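PDB 5Y1Z: drebrin from Homo sapiens, which probably binds and organises actin filaments in neurons, and carries an ADF/cofilin-type domain at its N-terminus. Local coordinates for residues 16-21 and 30-35. Sequence-based numbering, arbitrary orientation.
Sequences LAAYEE and DWALYT
Tyr34 reaches from strand 31-36 to the sheet-facing side of helix 12-23 and lays the hydroxyl end of its side chain against Ala18 and the root of Tyr19. Its OH lies 3.5 Å from Ala18 CB and equally 3.5 Å from Tyr19 CB, while Ala18 CB approaches the ring obliquely, 4.3 Å from Tyr34 CZ. CG of Tyr34 stands anti to its own carbonyl carbon (chi1 -47°), which sends the ring out from the sheet and back along the strand to the helix. The hydroxyl also comes within 3.2 Å of the backbone N of Tyr19, but the angle is too poor for a bond; its hydrogen-bonding partner is the carbonyl oxygen of Leu15, one turn earlier in the helix, so the buried hydroxyl is satisfied by the helix backbone.

Two residues before Tyr34, and on the same side of the strand, the methyl of Ala32 meets that of Ala18, CB to CB 3.8 Å, the two approaching at a slant. With a methyl on each side, the two backbones come close, Ala18 CA to Ala32 CA 6.0 Å, and the short segment axes approach to 7.7 Å. The axes of 16-21 and 31-35 run nearly antiparallel, at 155°. Tyr19 contributes mainly its CB: with CG anti to the backbone N (chi1 158°), its ring leads away from the strand, meets Phe69 and hydrogen-bonds through OH to the carbonyl of Gln112.

This buried seam places the N-terminal helix on one face of the mixed ADF-homology sheet. Strand 31-36 lies between antiparallel strands 43-49 and 65-72; Leu43 and Leu45 of the former both touch Tyr34, Leu45 also touches Ala18, and Phe111, just past helix 104-110, stacks on the Tyr34 ring.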
loop_
_atom_site.group_PDB
_atom_site.type_symbol
_atom_site.label_atom_id
_atom_site.label_comp_id
_atom_site.label_asym_id
_atom_site.label_seq_id
_atom_site.Cartn_x
_atom_site.Cartn_y
_atom_site.Cartn_z
ATOM N N LEU A 16 9.885 11.509 12.088
ATOM C CA LEU A 16 9.378 12.845 11.833
ATOM C C LEU A 16 10.195 13.917 12.538
ATOM O O LEU A 16 10.232 15.047 12.060
ATOM C CB LEU A 16 7.920 12.920 12.230
ATOM C CG LEU A 16 7.121 12.122 11.197
ATOM C CD1 LEU A 16 5.643 11.996 11.605
ATOM C CD2 LEU A 16 7.267 12.688 9.786
ATOM N N ALA A 17 10.885 13.582 13.632
ATOM C CA ALA A 17 11.733 14.563 14.299
ATOM C C ALA A 17 12.942 14.914 13.441
ATOM O O ALA A 17 13.342 16.088 13.360
ATOM C CB ALA A 17 12.157 14.032 15.664
ATOM N N ALA A 18 13.551 13.911 12.804
ATOM C CA ALA A 18 14.647 14.199 11.885
ATOM C C ALA A 18 14.161 15.023 10.706
ATOM O O ALA A 18 14.797 16.015 10.318
ATOM C CB ALA A 18 15.264 12.901 11.396
ATOM N N TYR A 19 13.021 14.631 10.131
ATOM C CA TYR A 19 12.502 15.344 8.971
ATOM C C TYR A 19 12.146 16.787 9.318
ATOM O O TYR A 19 12.425 17.718 8.544
ATOM C CB TYR A 19 11.294 14.579 8.443
ATOM C CG TYR A 19 10.323 15.355 7.599
ATOM C CD1 TYR A 19 10.565 15.574 6.251
ATOM C CD2 TYR A 19 9.144 15.825 8.146
ATOM C CE1 TYR A 19 9.659 16.266 5.476
ATOM C CE2 TYR A 19 8.227 16.501 7.384
ATOM C CZ TYR A 19 8.482 16.724 6.048
ATOM O OH TYR A 19 7.553 17.410 5.296
ATOM N N GLU A 20 11.538 16.992 10.484
ATOM C CA GLU A 20 11.210 18.338 10.928
ATOM C C GLU A 20 12.476 19.165 11.109
ATOM O O GLU A 20 12.501 20.349 10.757
ATOM C CB GLU A 20 10.380 18.272 12.210
ATOM C CG GLU A 20 10.071 19.614 12.830
ATOM C CD GLU A 20 8.976 19.527 13.880
ATOM O OE1 GLU A 20 9.183 18.838 14.912
ATOM O OE2 GLU A 20 7.907 20.151 13.683
ATOM N N GLU A 21 13.545 18.555 11.648
ATOM C CA GLU A 21 14.827 19.257 11.739
ATOM C C GLU A 21 15.324 19.683 10.366
ATOM O O GLU A 21 15.858 20.787 10.203
ATOM C CB GLU A 21 15.875 18.374 12.403
ATOM C CG GLU A 21 16.073 18.640 13.858
ATOM C CD GLU A 21 17.149 19.685 14.107
ATOM O OE1 GLU A 21 18.311 19.464 13.672
ATOM O OE2 GLU A 21 16.835 20.726 14.745
ATOM N N ASP A 30 20.648 19.641 7.592
ATOM C CA ASP A 30 19.965 19.716 6.313
ATOM C C ASP A 30 19.877 18.353 5.649
ATOM O O ASP A 30 19.496 18.278 4.471
ATOM C CB ASP A 30 20.643 20.722 5.366
ATOM C CG ASP A 30 22.109 20.388 5.067
ATOM O OD1 ASP A 30 22.651 19.400 5.598
ATOM O OD2 ASP A 30 22.726 21.144 4.285
ATOM N N TRP A 31 20.195 17.274 6.365
ATOM C CA TRP A 31 19.897 15.978 5.784
ATOM C C TRP A 31 19.558 14.982 6.878
ATOM O O TRP A 31 20.020 15.094 8.019
ATOM C CB TRP A 31 21.049 15.441 4.920
ATOM C CG TRP A 31 22.318 15.126 5.665
ATOM C CD1 TRP A 31 23.400 15.939 5.805
ATOM C CD2 TRP A 31 22.641 13.909 6.347
ATOM N NE1 TRP A 31 24.379 15.313 6.549
ATOM C CE2 TRP A 31 23.941 14.065 6.892
ATOM C CE3 TRP A 31 21.955 12.707 6.565
ATOM C CZ2 TRP A 31 24.576 13.063 7.627
ATOM C CZ3 TRP A 31 22.585 11.705 7.302
ATOM C CH2 TRP A 31 23.889 11.893 7.823
ATOM N N ALA A 32 18.720 14.015 6.501
ATOM C CA ALA A 32 18.374 12.872 7.327
ATOM C C ALA A 32 18.426 11.624 6.447
ATOM O O ALA A 32 18.207 11.687 5.237
ATOM C CB ALA A 32 17.004 13.059 8.003
ATOM N N LEU A 33 18.806 10.500 7.049
ATOM C CA LEU A 33 19.032 9.252 6.333
ATOM C C LEU A 33 18.276 8.149 7.058
ATOM O O LEU A 33 18.566 7.859 8.235
ATOM C CB LEU A 33 20.535 8.929 6.270
ATOM C CG LEU A 33 20.884 7.595 5.639
ATOM C CD1 LEU A 33 20.476 7.633 4.168
ATOM C CD2 LEU A 33 22.370 7.327 5.818
ATOM N N TYR A 34 17.372 7.489 6.336
ATOM C CA TYR A 34 16.547 6.396 6.855
ATOM C C TYR A 34 16.829 5.076 6.139
ATOM O O TYR A 34 17.360 5.047 5.027
ATOM C CB TYR A 34 15.048 6.713 6.720
ATOM C CG TYR A 34 14.640 8.094 7.178
ATOM C CD1 TYR A 34 14.294 8.314 8.508
ATOM C CD2 TYR A 34 14.585 9.172 6.296
ATOM C CE1 TYR A 34 13.912 9.548 8.959
ATOM C CE2 TYR A 34 14.197 10.435 6.749
ATOM C CZ TYR A 34 13.861 10.604 8.089
ATOM O OH TYR A 34 13.474 11.820 8.600
ATOM N N THR A 35 16.486 3.974 6.800
ATOM C CA THR A 35 16.741 2.641 6.258
ATOM C C THR A 35 15.799 1.656 6.940
ATOM O O THR A 35 15.111 1.995 7.908
ATOM C CB THR A 35 18.207 2.217 6.430
ATOM O OG1 THR A 35 18.443 0.998 5.707
ATOM C CG2 THR A 35 18.546 2.012 7.905
#